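Local coordinates for protein polyketide biosynthesis cytochrome P450 PksS (Bacillus subtilis, PDB 4YZR) that acts as a haem-dependent cytochrome P450 monooxygenase in bacillaene biosynthesis, with dihydrobacillaene as its substrate, at residues Leu21-Arg32 / Ala44-Asp52. Residues are numbered along the deposited sequence; the frame is centred on the assembly and turned at random.
Sequences LGRFREEEPIHR and AWLITRYDD
The antiparallel hairpin of strands 30-35 and 42-47, part of a small mixed beta sheet of the cytochrome P450 fold, pairs His31 with Leu46 and is covered on one side by helix 17-27. Leu46 N gives His31 O a hydrogen bond of 2.8 Å, and His31 N returns one to Leu46 O. Beyond the strand end, Thr48 N hydrogen-bonds to Pro29 O at 3.2 Å. Leu46 lies on the face of the sheet that meets the helix. Its CG lies anti to the backbone N (chi1 179°), which carries CD2 over one face of the Phe24 ring, 3.9 Å from CG of Phe24. CD1 of Leu46 meets CD2 of Leu21. CE1 of Phe24 in turn sits over the centre of one face of the His31 ring, whose ND1 hydrogen-bonds to Glu28 OE2 from above the carboxylate plane. On the other face of the sheet, Arg32 CB sits 3.7 Å from the centroid of the Trp45 six-membered ring, and Ile30 CG2 approaches the same ring obliquely. Trp45 NE1 hydrogen-bonds to Asp311 OD2. Strand 312-315 extends the sheet beyond 42-47. Arg49 CD packs against Pro29 CB at 3.6 Å. A water accepts from Thr48 OG1 at 2.8 Å and donates to Glu28 O and Leu46 O.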
loop_
_atom_site.group_PDB
_atom_site.type_symbol
_atom_site.label_atom_id
_atom_site.label_comp_id
_atom_site.label_asym_id
_atom_site.label_seq_id
_atom_site.Cartn_x
_atom_site.Cartn_y
_atom_site.Cartn_z
ATOM N N LEU A 21 -17.945 4.504 -2.496
ATOM C CA LEU A 21 -17.338 5.752 -2.028
ATOM C C LEU A 21 -17.747 6.957 -2.933
ATOM O O LEU A 21 -17.924 8.060 -2.450
ATOM C CB LEU A 21 -15.830 5.634 -1.958
ATOM C CG LEU A 21 -15.229 4.622 -0.998
ATOM C CD1 LEU A 21 -13.719 4.606 -1.160
ATOM C CD2 LEU A 21 -15.648 4.996 0.382
ATOM N N GLY A 22 -17.896 6.697 -4.214
ATOM C CA GLY A 22 -18.322 7.731 -5.169
ATOM C C GLY A 22 -19.738 8.221 -4.900
ATOM O O GLY A 22 -20.035 9.429 -5.049
ATOM N N ARG A 23 -20.611 7.281 -4.555
ATOM C CA ARG A 23 -22.007 7.682 -4.238
ATOM C C ARG A 23 -22.019 8.508 -3.011
ATOM O O ARG A 23 -22.649 9.530 -2.958
ATOM C CB ARG A 23 -22.888 6.437 -4.102
ATOM C CG ARG A 23 -24.225 6.803 -3.451
ATOM C CD ARG A 23 -25.212 5.649 -3.465
ATOM N NE ARG A 23 -24.877 4.728 -2.373
ATOM C CZ ARG A 23 -24.394 3.475 -2.510
ATOM N NH1 ARG A 23 -24.121 2.944 -3.707
ATOM N NH2 ARG A 23 -24.162 2.741 -1.411
ATOM N N PHE A 24 -21.251 8.163 -1.955
ATOM C CA PHE A 24 -21.100 8.985 -0.797
ATOM C C PHE A 24 -20.501 10.348 -1.134
ATOM O O PHE A 24 -20.973 11.369 -0.603
ATOM C CB PHE A 24 -20.281 8.280 0.340
ATOM C CG PHE A 24 -21.136 7.327 1.150
ATOM C CD1 PHE A 24 -21.847 7.823 2.204
ATOM C CD2 PHE A 24 -21.209 5.990 0.861
ATOM C CE1 PHE A 24 -22.656 6.970 2.968
ATOM C CE2 PHE A 24 -22.009 5.121 1.674
ATOM C CZ PHE A 24 -22.729 5.644 2.683
ATOM N N ARG A 25 -19.532 10.394 -2.007
ATOM C CA ARG A 25 -18.929 11.663 -2.354
ATOM C C ARG A 25 -19.994 12.623 -2.918
ATOM O O ARG A 25 -20.005 13.741 -2.620
ATOM C CB ARG A 25 -17.817 11.465 -3.391
ATOM C CG ARG A 25 -16.967 12.729 -3.564
ATOM C CD ARG A 25 -15.912 12.661 -4.671
ATOM N NE ARG A 25 -16.600 12.535 -5.940
ATOM C CZ ARG A 25 -16.526 11.525 -6.764
ATOM N NH1 ARG A 25 -15.694 10.512 -6.578
ATOM N NH2 ARG A 25 -17.320 11.492 -7.789
ATOM N N GLU A 26 -20.857 12.103 -3.759
ATOM C CA GLU A 26 -21.907 12.953 -4.404
ATOM C C GLU A 26 -23.035 13.220 -3.473
ATOM O O GLU A 26 -23.562 14.329 -3.563
ATOM C CB GLU A 26 -22.402 12.209 -5.568
ATOM C CG GLU A 26 -21.423 12.025 -6.700
ATOM C CD GLU A 26 -21.873 10.987 -7.735
ATOM O OE1 GLU A 26 -22.821 10.192 -7.470
ATOM O OE2 GLU A 26 -21.246 10.900 -8.822
ATOM N N GLU A 27 -23.406 12.318 -2.580
ATOM C CA GLU A 27 -24.684 12.408 -1.780
ATOM C C GLU A 27 -24.531 12.758 -0.349
ATOM O O GLU A 27 -25.342 13.493 0.208
ATOM C CB GLU A 27 -25.488 11.145 -1.883
ATOM C CG GLU A 27 -25.859 10.797 -3.309
ATOM C CD GLU A 27 -26.707 9.577 -3.412
ATOM O OE1 GLU A 27 -27.273 9.125 -2.376
ATOM O OE2 GLU A 27 -26.780 9.041 -4.548
ATOM N N GLU A 28 -23.469 12.303 0.316
ATOM C CA GLU A 28 -23.281 12.494 1.686
ATOM C C GLU A 28 -21.755 12.391 1.960
ATOM O O GLU A 28 -21.274 11.441 2.574
ATOM C CB GLU A 28 -24.036 11.477 2.485
ATOM C CG GLU A 28 -24.224 11.838 3.933
ATOM C CD GLU A 28 -25.078 10.819 4.724
ATOM O OE1 GLU A 28 -25.877 10.059 4.129
ATOM O OE2 GLU A 28 -24.882 10.772 5.925
ATOM N N PRO A 29 -21.085 13.469 1.558
ATOM C CA PRO A 29 -19.603 13.411 1.568
ATOM C C PRO A 29 -18.972 13.441 2.912
ATOM O O PRO A 29 -17.738 13.144 3.028
ATOM C CB PRO A 29 -19.241 14.578 0.649
ATOM C CG PRO A 29 -20.365 15.585 0.805
ATOM C CD PRO A 29 -21.578 14.687 0.844
ATOM N N ILE A 30 -19.656 13.799 4.001
ATOM C CA ILE A 30 -19.163 13.704 5.332
ATOM C C ILE A 30 -20.203 12.896 6.085
ATOM O O ILE A 30 -21.330 13.440 6.353
ATOM C CB ILE A 30 -18.966 15.073 5.961
ATOM C CG1 ILE A 30 -17.972 15.850 5.120
ATOM C CG2 ILE A 30 -18.543 14.969 7.434
ATOM C CD1 ILE A 30 -17.999 17.267 5.576
ATOM N N HIS A 31 -19.884 11.681 6.439
ATOM C CA HIS A 31 -20.932 10.712 6.862
ATOM C C HIS A 31 -20.552 10.054 8.060
ATOM O O HIS A 31 -19.517 9.332 8.167
ATOM C CB HIS A 31 -21.106 9.727 5.707
ATOM C CG HIS A 31 -21.942 8.531 6.062
ATOM N ND1 HIS A 31 -23.324 8.599 6.189
ATOM C CD2 HIS A 31 -21.617 7.261 6.348
ATOM C CE1 HIS A 31 -23.791 7.433 6.596
ATOM N NE2 HIS A 31 -22.802 6.577 6.658
ATOM N N ARG A 32 -21.399 10.115 9.127
ATOM C CA ARG A 32 -21.163 9.433 10.329
ATOM C C ARG A 32 -21.598 7.958 10.278
ATOM O O ARG A 32 -22.697 7.692 9.767
ATOM C CB ARG A 32 -21.911 10.132 11.475
ATOM C CG ARG A 32 -21.524 9.571 12.812
ATOM C CD ARG A 32 -22.164 10.284 14.019
ATOM N NE ARG A 32 -21.620 9.810 15.319
ATOM C CZ ARG A 32 -22.036 8.715 15.983
ATOM N NH1 ARG A 32 -22.978 7.932 15.483
ATOM N NH2 ARG A 32 -21.553 8.398 17.155
ATOM N N ALA A 44 -17.374 6.781 13.782
ATOM C CA ALA A 44 -16.453 7.129 12.649
ATOM C C ALA A 44 -17.118 8.022 11.683
ATOM O O ALA A 44 -18.340 8.144 11.510
ATOM C CB ALA A 44 -15.981 5.882 11.985
ATOM N N TRP A 45 -16.289 8.717 10.909
ATOM C CA TRP A 45 -16.732 9.585 9.840
ATOM C C TRP A 45 -16.051 9.202 8.535
ATOM O O TRP A 45 -14.846 9.074 8.530
ATOM C CB TRP A 45 -16.384 11.072 10.132
ATOM C CG TRP A 45 -17.119 11.617 11.336
ATOM C CD1 TRP A 45 -16.749 11.524 12.598
ATOM C CD2 TRP A 45 -18.366 12.292 11.311
ATOM N NE1 TRP A 45 -17.683 12.117 13.410
ATOM C CE2 TRP A 45 -18.687 12.582 12.627
ATOM C CE3 TRP A 45 -19.231 12.668 10.302
ATOM C CZ2 TRP A 45 -19.830 13.254 12.969
ATOM C CZ3 TRP A 45 -20.371 13.349 10.646
ATOM C CH2 TRP A 45 -20.644 13.634 11.970
ATOM N N LEU A 46 -16.839 9.033 7.500
ATOM C CA LEU A 46 -16.337 8.767 6.178
ATOM C C LEU A 46 -16.233 10.052 5.417
ATOM O O LEU A 46 -17.247 10.727 5.213
ATOM C CB LEU A 46 -17.258 7.790 5.438
ATOM C CG LEU A 46 -16.864 7.445 4.018
ATOM C CD1 LEU A 46 -15.486 6.779 3.953
ATOM C CD2 LEU A 46 -17.971 6.639 3.291
ATOM N N ILE A 47 -15.034 10.399 4.899
ATOM C CA ILE A 47 -14.750 11.618 4.173
ATOM C C ILE A 47 -14.418 11.268 2.750
ATOM O O ILE A 47 -13.419 10.518 2.531
ATOM C CB ILE A 47 -13.553 12.334 4.868
ATOM C CG1 ILE A 47 -13.732 12.421 6.380
ATOM C CG2 ILE A 47 -13.322 13.740 4.240
ATOM C CD1 ILE A 47 -14.949 13.163 6.865
ATOM N N THR A 48 -15.245 11.618 1.768
ATOM C CA THR A 48 -15.091 11.173 0.410
ATOM C C THR A 48 -14.689 12.124 -0.636
ATOM O O THR A 48 -14.309 11.737 -1.728
ATOM C CB THR A 48 -16.311 10.383 -0.046
ATOM O OG1 THR A 48 -17.475 11.103 0.433
ATOM C CG2 THR A 48 -16.312 9.022 0.606
ATOM N N ARG A 49 -14.848 13.454 -0.366
ATOM C CA ARG A 49 -14.354 14.434 -1.317
ATOM C C ARG A 49 -12.876 14.773 -1.191
ATOM O O ARG A 49 -12.352 14.722 -0.097
ATOM C CB ARG A 49 -15.079 15.766 -1.119
ATOM C CG ARG A 49 -16.551 15.751 -1.597
ATOM C CD ARG A 49 -17.273 17.015 -1.026
ATOM N NE ARG A 49 -16.623 18.261 -1.478
ATOM C CZ ARG A 49 -16.999 18.986 -2.515
ATOM N NH1 ARG A 49 -16.304 20.067 -2.854
ATOM N NH2 ARG A 49 -18.025 18.626 -3.300
ATOM N N TYR A 50 -12.251 15.169 -2.283
ATOM C CA TYR A 50 -10.826 15.479 -2.262
ATOM C C TYR A 50 -10.547 16.669 -1.344
ATOM O O TYR A 50 -9.621 16.677 -0.552
ATOM C CB TYR A 50 -10.345 15.769 -3.670
ATOM C CG TYR A 50 -8.878 15.968 -3.841
ATOM C CD1 TYR A 50 -8.232 17.169 -3.593
ATOM C CD2 TYR A 50 -8.086 14.930 -4.365
ATOM C CE1 TYR A 50 -6.906 17.360 -3.843
ATOM C CE2 TYR A 50 -6.731 15.124 -4.628
ATOM C CZ TYR A 50 -6.151 16.349 -4.376
ATOM O OH TYR A 50 -4.822 16.580 -4.687
ATOM N N ASP A 51 -11.334 17.749 -1.446
ATOM C CA ASP A 51 -11.044 18.897 -0.631
ATOM C C ASP A 51 -11.207 18.604 0.811
ATOM O O ASP A 51 -10.347 19.022 1.640
ATOM C CB ASP A 51 -11.955 20.131 -1.040
ATOM C CG ASP A 51 -13.415 19.924 -0.926
ATOM O OD1 ASP A 51 -13.981 18.829 -0.831
ATOM O OD2 ASP A 51 -14.216 20.935 -0.941
ATOM N N ASP A 52 -12.217 17.843 1.179
ATOM C CA ASP A 52 -12.381 17.518 2.599
ATOM C C ASP A 52 -11.331 16.514 3.123
ATOM O O ASP A 52 -10.822 16.616 4.242
ATOM C CB ASP A 52 -13.752 16.939 2.912
ATOM C CG ASP A 52 -14.902 17.905 2.560
ATOM O OD1 ASP A 52 -14.710 19.129 2.812
ATOM O OD2 ASP A 52 -15.958 17.497 2.082
HETATM O O HOH W 1 -19.429 16.179 -3.820
HETATM O O HOH W 2 -18.709 10.213 2.791
HETATM O O HOH W 3 -15.924 14.745 1.885
#